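Local coordinates for protein MIPZ (Caulobacter crescentus, PDB 2XJ9) that is a division plane positioning ATPase and cell division inhibitor that dimerises, binds the nucleoid and forms a gradient, probably keeping division to its proper site, at residues N204-A207 / K208-F212. The protein carries 1 engineered substitution. Numbering follows the deposited sequence.
Sequences NALA and KRVGF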
ATOM      1  N   ASN A 204     -11.923  18.660  -1.218  1.00 39.56           N
ATOM      2  CA  ASN A 204     -11.838  20.079  -1.532  1.00 47.44           C
ATOM      3  C   ASN A 204     -11.620  20.926  -0.288  1.00 48.50           C
ATOM      4  O   ASN A 204     -10.783  21.827  -0.282  1.00 51.68           O
ATOM      5  CB  ASN A 204     -13.085  20.550  -2.288  1.00 40.45           C
ATOM      6  CG  ASN A 204     -13.203  19.915  -3.660  1.00 44.80           C
ATOM      7  OD1 ASN A 204     -12.201  19.713  -4.344  1.00 54.21           O
ATOM      8  ND2 ASN A 204     -14.426  19.589  -4.065  1.00 45.32           N
ATOM      9  N   ALA A 205     -12.373  20.631   0.766  1.00 46.85           N
ATOM     10  CA  ALA A 205     -12.295  21.415   1.994  1.00 44.92           C
ATOM     11  C   ALA A 205     -10.866  21.410   2.479  1.00 50.95           C
ATOM     12  O   ALA A 205     -10.323  22.452   2.847  1.00 58.90           O
ATOM     13  CB  ALA A 205     -13.209  20.838   3.054  1.00 45.23           C
ATOM     14  N   LEU A 206     -10.269  20.219   2.454  1.00 45.53           N
ATOM     15  CA  LEU A 206      -8.898  20.008   2.896  1.00 38.31           C
ATOM     16  C   LEU A 206      -7.901  20.777   2.050  1.00 41.76           C
ATOM     17  O   LEU A 206      -6.929  21.308   2.570  1.00 45.95           O
ATOM     18  CB  LEU A 206      -8.563  18.524   2.855  1.00 42.28           C
ATOM     19  CG  LEU A 206      -7.227  18.138   3.483  1.00 36.95           C
ATOM     20  CD1 LEU A 206      -7.171  18.662   4.880  1.00 21.50           C
ATOM     21  CD2 LEU A 206      -7.074  16.619   3.487  1.00 37.87           C
ATOM     22  N   ALA A 207      -8.140  20.824   0.745  1.00 45.45           N
ATOM     23  CA  ALA A 207      -7.267  21.550  -0.166  1.00 41.64           C
ATOM     24  C   ALA A 207      -7.115  23.000   0.297  1.00 44.97           C
ATOM     25  O   ALA A 207      -6.005  23.515   0.406  1.00 45.75           O
ATOM     26  CB  ALA A 207      -7.806  21.476  -1.591  1.00 36.87           C
ATOM     27  N   LYS A 208      -8.238  23.645   0.591  1.00 41.25           N
ATOM     28  CA  LYS A 208      -8.219  25.019   1.086  1.00 49.39           C
ATOM     29  C   LYS A 208      -7.425  25.163   2.392  1.00 47.47           C
ATOM     30  O   LYS A 208      -6.784  26.174   2.624  1.00 50.38           O
ATOM     31  CB  LYS A 208      -9.651  25.538   1.301  1.00 57.24           C
ATOM     32  CG  LYS A 208     -10.529  25.594   0.050  1.00 58.39           C
ATOM     33  CD  LYS A 208     -11.867  26.291   0.343  1.00 71.02           C
ATOM     34  CE  LYS A 208     -13.008  25.808  -0.570  1.00 79.64           C
ATOM     35  NZ  LYS A 208     -13.580  24.478  -0.163  1.00 61.72           N
ATOM     36  N   ARG A 209      -7.492  24.161   3.256  1.00 53.19           N
ATOM     37  CA  ARG A 209      -6.810  24.245   4.540  1.00 54.11           C
ATOM     38  C   ARG A 209      -5.313  23.999   4.415  1.00 51.17           C
ATOM     39  O   ARG A 209      -4.533  24.577   5.163  1.00 48.00           O
ATOM     40  CB  ARG A 209      -7.398  23.245   5.544  1.00 49.46           C
ATOM     41  CG  ARG A 209      -8.304  23.851   6.596  1.00 67.90           C
ATOM     42  CD  ARG A 209      -9.725  23.741   6.129  1.00 75.17           C
ATOM     43  NE  ARG A 209     -10.664  23.183   7.052  1.00 87.31           N
ATOM     44  CZ  ARG A 209     -11.990  23.122   6.968  1.00 81.65           C
ATOM     45  NH1 ARG A 209     -12.707  23.628   5.963  1.00 77.40           N
ATOM     46  NH2 ARG A 209     -12.597  22.517   7.971  1.00 70.17           N
ATOM     47  N   VAL A 210      -4.921  23.140   3.472  1.00 45.35           N
ATOM     48  CA  VAL A 210      -3.569  22.579   3.458  1.00 44.46           C
ATOM     49  C   VAL A 210      -2.737  22.995   2.254  1.00 40.92           C
ATOM     50  O   VAL A 210      -1.522  22.844   2.247  1.00 40.91           O
ATOM     51  CB  VAL A 210      -3.601  21.028   3.543  1.00 45.57           C
ATOM     52  CG1 VAL A 210      -2.251  20.438   3.151  1.00 45.42           C
ATOM     53  CG2 VAL A 210      -4.007  20.585   4.941  1.00 45.54           C
ATOM     54  N   GLY A 211      -3.398  23.504   1.227  1.00 36.85           N
ATOM     55  CA  GLY A 211      -2.687  24.038   0.085  1.00 35.38           C
ATOM     56  C   GLY A 211      -2.186  23.041  -0.952  1.00 48.62           C
ATOM     57  O   GLY A 211      -1.026  23.094  -1.402  1.00 48.71           O
ATOM     58  N   PHE A 212      -3.058  22.129  -1.357  1.00 39.87           N
ATOM     59  CA  PHE A 212      -2.791  21.382  -2.568  1.00 35.78           C
ATOM     60  C   PHE A 212      -3.923  21.612  -3.561  1.00 37.94           C
ATOM     61  O   PHE A 212      -4.958  22.196  -3.216  1.00 36.45           O
ATOM     62  CB  PHE A 212      -2.570  19.894  -2.285  1.00 34.48           C
ATOM     63  CG  PHE A 212      -3.704  19.233  -1.589  1.00 32.04           C
ATOM     64  CD1 PHE A 212      -3.625  18.939  -0.243  1.00 33.73           C
ATOM     65  CD2 PHE A 212      -4.854  18.886  -2.291  1.00 37.47           C
ATOM     66  CE1 PHE A 212      -4.681  18.320   0.402  1.00 33.30           C
ATOM     67  CE2 PHE A 212      -5.914  18.263  -1.654  1.00 39.92           C
ATOM     68  CZ  PHE A 212      -5.829  17.979  -0.304  1.00 39.03           C
TER
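Lys208 N donates to Asn204 O at 3.2 Å, a regular i to i+4 helix bond with an N-H...O angle of 163°. The lysine chain bends at its end (chi4 78°) and brings NZ back over the backbone of Asn204 and Ala205. Arg209 N makes weak bonds to Ala205 O and Leu206 O, and the guanidinium reaches Ala205 CB obliquely through NH1. Val210 N bonds to Leu206 O at 2.9 Å. Val210 CG2 lies alongside Leu206 CD1 at 3.7 Å, both side chains pointing the same way. Here helix 194-210 ends and leads into 213-215, an outermost strand, within this chain, of the parallel sheet in this P-loop ATPase. Gly211 leaves the helix with positive phi. Gly211 N bonds to Ala207 O at 2.7 Å, and that oxygen also accepts from Val210 N, which sits above the carbonyl plane. Phe212 then folds back: its chi1 of 57° sets CG between the backbone N and the carbonyl carbon, and from there the ring reaches back over Ala207. Ala207 CA makes a CH-pi contact over one face of the Phe212 ring, 3.9 Å from its centroid. Leu206 CG meets Phe212 CE1 at 4.0 Å. With an alanine here, Leu206 and Ala207 would probably lose this apolar cover, and Trp181 its edge-to-face ring partner.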